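Local coordinates for protein ornithine carbamoyltransferase, mitochondrial (Coccidioides immitis, PDB 3SDS) that catalyses the transfer of the carbamoyl group from carbamoyl phosphate to L-ornithine, giving L-citrulline and phosphate in the arginine biosynthesis pathway, at residues 189-194 with 261-266. Sequence-based numbering, arbitrary orientation.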
loop_
_atom_site.group_PDB
_atom_site.type_symbol
_atom_site.label_atom_id
_atom_site.label_comp_id
_atom_site.label_asym_id
_atom_site.label_seq_id
_atom_site.Cartn_x
_atom_site.Cartn_y
_atom_site.Cartn_z
ATOM N N LEU A 189 28.296 17.937 27.092
ATOM C CA LEU A 189 26.903 18.386 27.074
ATOM C C LEU A 189 26.040 17.733 28.160
ATOM O O LEU A 189 26.371 16.656 28.663
ATOM C CB LEU A 189 26.289 18.125 25.715
ATOM C CG LEU A 189 26.075 19.369 24.868
ATOM C CD1 LEU A 189 27.343 20.242 24.786
ATOM C CD2 LEU A 189 25.596 18.947 23.488
ATOM N N LYS A 190 24.943 18.397 28.518
ATOM C CA LYS A 190 23.985 17.844 29.469
ATOM C C LYS A 190 22.600 17.693 28.847
ATOM O O LYS A 190 22.082 18.643 28.241
ATOM C CB LYS A 190 23.879 18.721 30.715
ATOM C CG LYS A 190 23.673 17.912 31.972
ATOM C CD LYS A 190 22.742 18.546 32.974
ATOM C CE LYS A 190 22.915 17.830 34.308
ATOM N NZ LYS A 190 21.642 17.525 35.031
ATOM N N ILE A 191 22.008 16.508 29.011
ATOM C CA ILE A 191 20.600 16.269 28.648
ATOM C C ILE A 191 19.755 16.001 29.910
ATOM O O ILE A 191 20.131 15.213 30.772
ATOM C CB ILE A 191 20.435 15.104 27.585
ATOM C CG1 ILE A 191 21.134 15.456 26.264
ATOM C CG2 ILE A 191 18.959 14.763 27.317
ATOM C CD1 ILE A 191 21.217 14.299 25.278
ATOM N N ALA A 192 18.615 16.665 30.016
ATOM C CA ALA A 192 17.716 16.406 31.117
ATOM C C ALA A 192 16.421 15.810 30.604
ATOM O O ALA A 192 15.715 16.417 29.789
ATOM C CB ALA A 192 17.445 17.682 31.891
ATOM N N TRP A 193 16.132 14.610 31.082
ATOM C CA TRP A 193 14.874 13.939 30.803
ATOM C C TRP A 193 13.914 14.112 31.986
ATOM O O TRP A 193 14.247 13.760 33.131
ATOM C CB TRP A 193 15.124 12.448 30.542
ATOM C CG TRP A 193 13.865 11.693 30.235
ATOM C CD1 TRP A 193 12.851 11.354 31.117
ATOM C CD2 TRP A 193 13.464 11.200 28.953
ATOM N NE1 TRP A 193 11.848 10.691 30.447
ATOM C CE2 TRP A 193 12.197 10.579 29.120
ATOM C CE3 TRP A 193 14.044 11.232 27.677
ATOM C CZ2 TRP A 193 11.512 9.976 28.049
ATOM C CZ3 TRP A 193 13.364 10.649 26.617
ATOM C CH2 TRP A 193 12.111 10.020 26.811
ATOM N N VAL A 194 12.723 14.644 31.714
ATOM C CA VAL A 194 11.710 14.824 32.769
ATOM C C VAL A 194 10.415 14.114 32.373
ATOM O O VAL A 194 9.780 14.491 31.391
ATOM C CB VAL A 194 11.446 16.332 33.087
ATOM C CG1 VAL A 194 10.409 16.497 34.196
ATOM C CG2 VAL A 194 12.726 17.038 33.469
ATOM N N VAL A 261 19.804 20.727 27.062
ATOM C CA VAL A 261 18.580 20.295 26.388
ATOM C C VAL A 261 17.626 19.733 27.421
ATOM O O VAL A 261 18.059 19.062 28.363
ATOM C CB VAL A 261 18.877 19.181 25.368
ATOM C CG1 VAL A 261 17.592 18.678 24.724
ATOM C CG2 VAL A 261 19.876 19.666 24.324
ATOM N N ILE A 262 16.332 20.006 27.247
ATOM C CA ILE A 262 15.309 19.336 28.057
ATOM C C ILE A 262 14.366 18.477 27.195
ATOM O O ILE A 262 13.814 18.946 26.198
ATOM C CB ILE A 262 14.542 20.315 28.982
ATOM C CG1 ILE A 262 15.511 20.990 29.960
ATOM C CG2 ILE A 262 13.463 19.575 29.766
ATOM C CD1 ILE A 262 14.919 22.177 30.735
ATOM N N VAL A 263 14.211 17.213 27.591
ATOM C CA VAL A 263 13.382 16.247 26.861
ATOM C C VAL A 263 12.248 15.687 27.730
ATOM O O VAL A 263 12.438 15.401 28.913
ATOM C CB VAL A 263 14.191 15.026 26.346
ATOM C CG1 VAL A 263 13.557 14.491 25.102
ATOM C CG2 VAL A 263 15.591 15.388 26.055
ATOM N N THR A 264 11.080 15.520 27.118
ATOM C CA THR A 264 10.004 14.739 27.702
ATOM C C THR A 264 9.321 13.816 26.660
ATOM O O THR A 264 9.771 13.712 25.519
ATOM C CB THR A 264 8.991 15.646 28.466
ATOM O OG1 THR A 264 8.113 14.835 29.265
ATOM C CG2 THR A 264 8.183 16.546 27.499
ATOM N N ASP A 265 8.242 13.155 27.079
ATOM C CA ASP A 265 7.499 12.195 26.274
ATOM C C ASP A 265 6.097 12.030 26.861
ATOM O O ASP A 265 5.901 12.213 28.064
ATOM C CB ASP A 265 8.210 10.839 26.324
ATOM C CG ASP A 265 7.685 9.844 25.284
ATOM O OD1 ASP A 265 6.650 10.127 24.624
ATOM O OD2 ASP A 265 8.319 8.766 25.122
ATOM N N THR A 266 5.136 11.669 26.012
ATOM C CA THR A 266 3.810 11.188 26.440
ATOM C C THR A 266 3.882 10.297 27.689
ATOM O O THR A 266 4.788 9.458 27.800
ATOM C CB THR A 266 3.107 10.418 25.264
ATOM O OG1 THR A 266 2.094 11.249 24.683
ATOM C CG2 THR A 266 2.447 9.112 25.728
#
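The hydroxyl of Thr264 donates a hydrogen bond to the backbone carbonyl of Val194, with OG1 2.7 Å from O. With chi1 at -168°, OG1 lies anti to the backbone N, beside the residue's own carbonyl carbon, and meets the Val194 carbonyl nearly in line with its C=O bond; here a side chain takes over from the backbone pairing. Before it run three regular backbone bonds: Val263 N to Ala192 O (2.8 Å), Val194 N to Val263 O (2.9 Å) and Ala192 N to Val261 O (3.0 Å). A weak bond from Val261 N to Lys190 O begins the series. Strand 190-194 is the central strand of the five-stranded parallel sheet of the ornithine-binding domain, whose 3-2-1-4-5 strand order is that of a Rossmann-like alpha/beta fold; 261-264 lies between it and strand 303-306, with strand 214-218 on its other side.

Ile191, Trp193 and Val263 share one face of the sheet. The CG2 methyls of Ile191 and Val263 meet at 3.7 Å, while CG1 of Val263 lies near the six-membered ring of Trp193, whose CE3 is 4.0 Å from Val263 CB. A chi1 of -180° places the indole beside the carbonyl carbon of Trp193, and Val263 O sits over one of its faces, offset toward the rim; helix 199-210 packs against it, and NE1 is hydrogen-bonded to Asp196 O. Farther along, Asp265 CB approaches Trp193 CZ2 obliquely at 3.8 Å, and the carboxylate plane is turned 75° from the ring. Asp265, a probable L-ornithine ligand by analogy with related enzymes, has OD2 hydrogen-bonded to Asn198 ND2. On the other face, Ala192 CB lies 4.3 Å from Ile262 CG1.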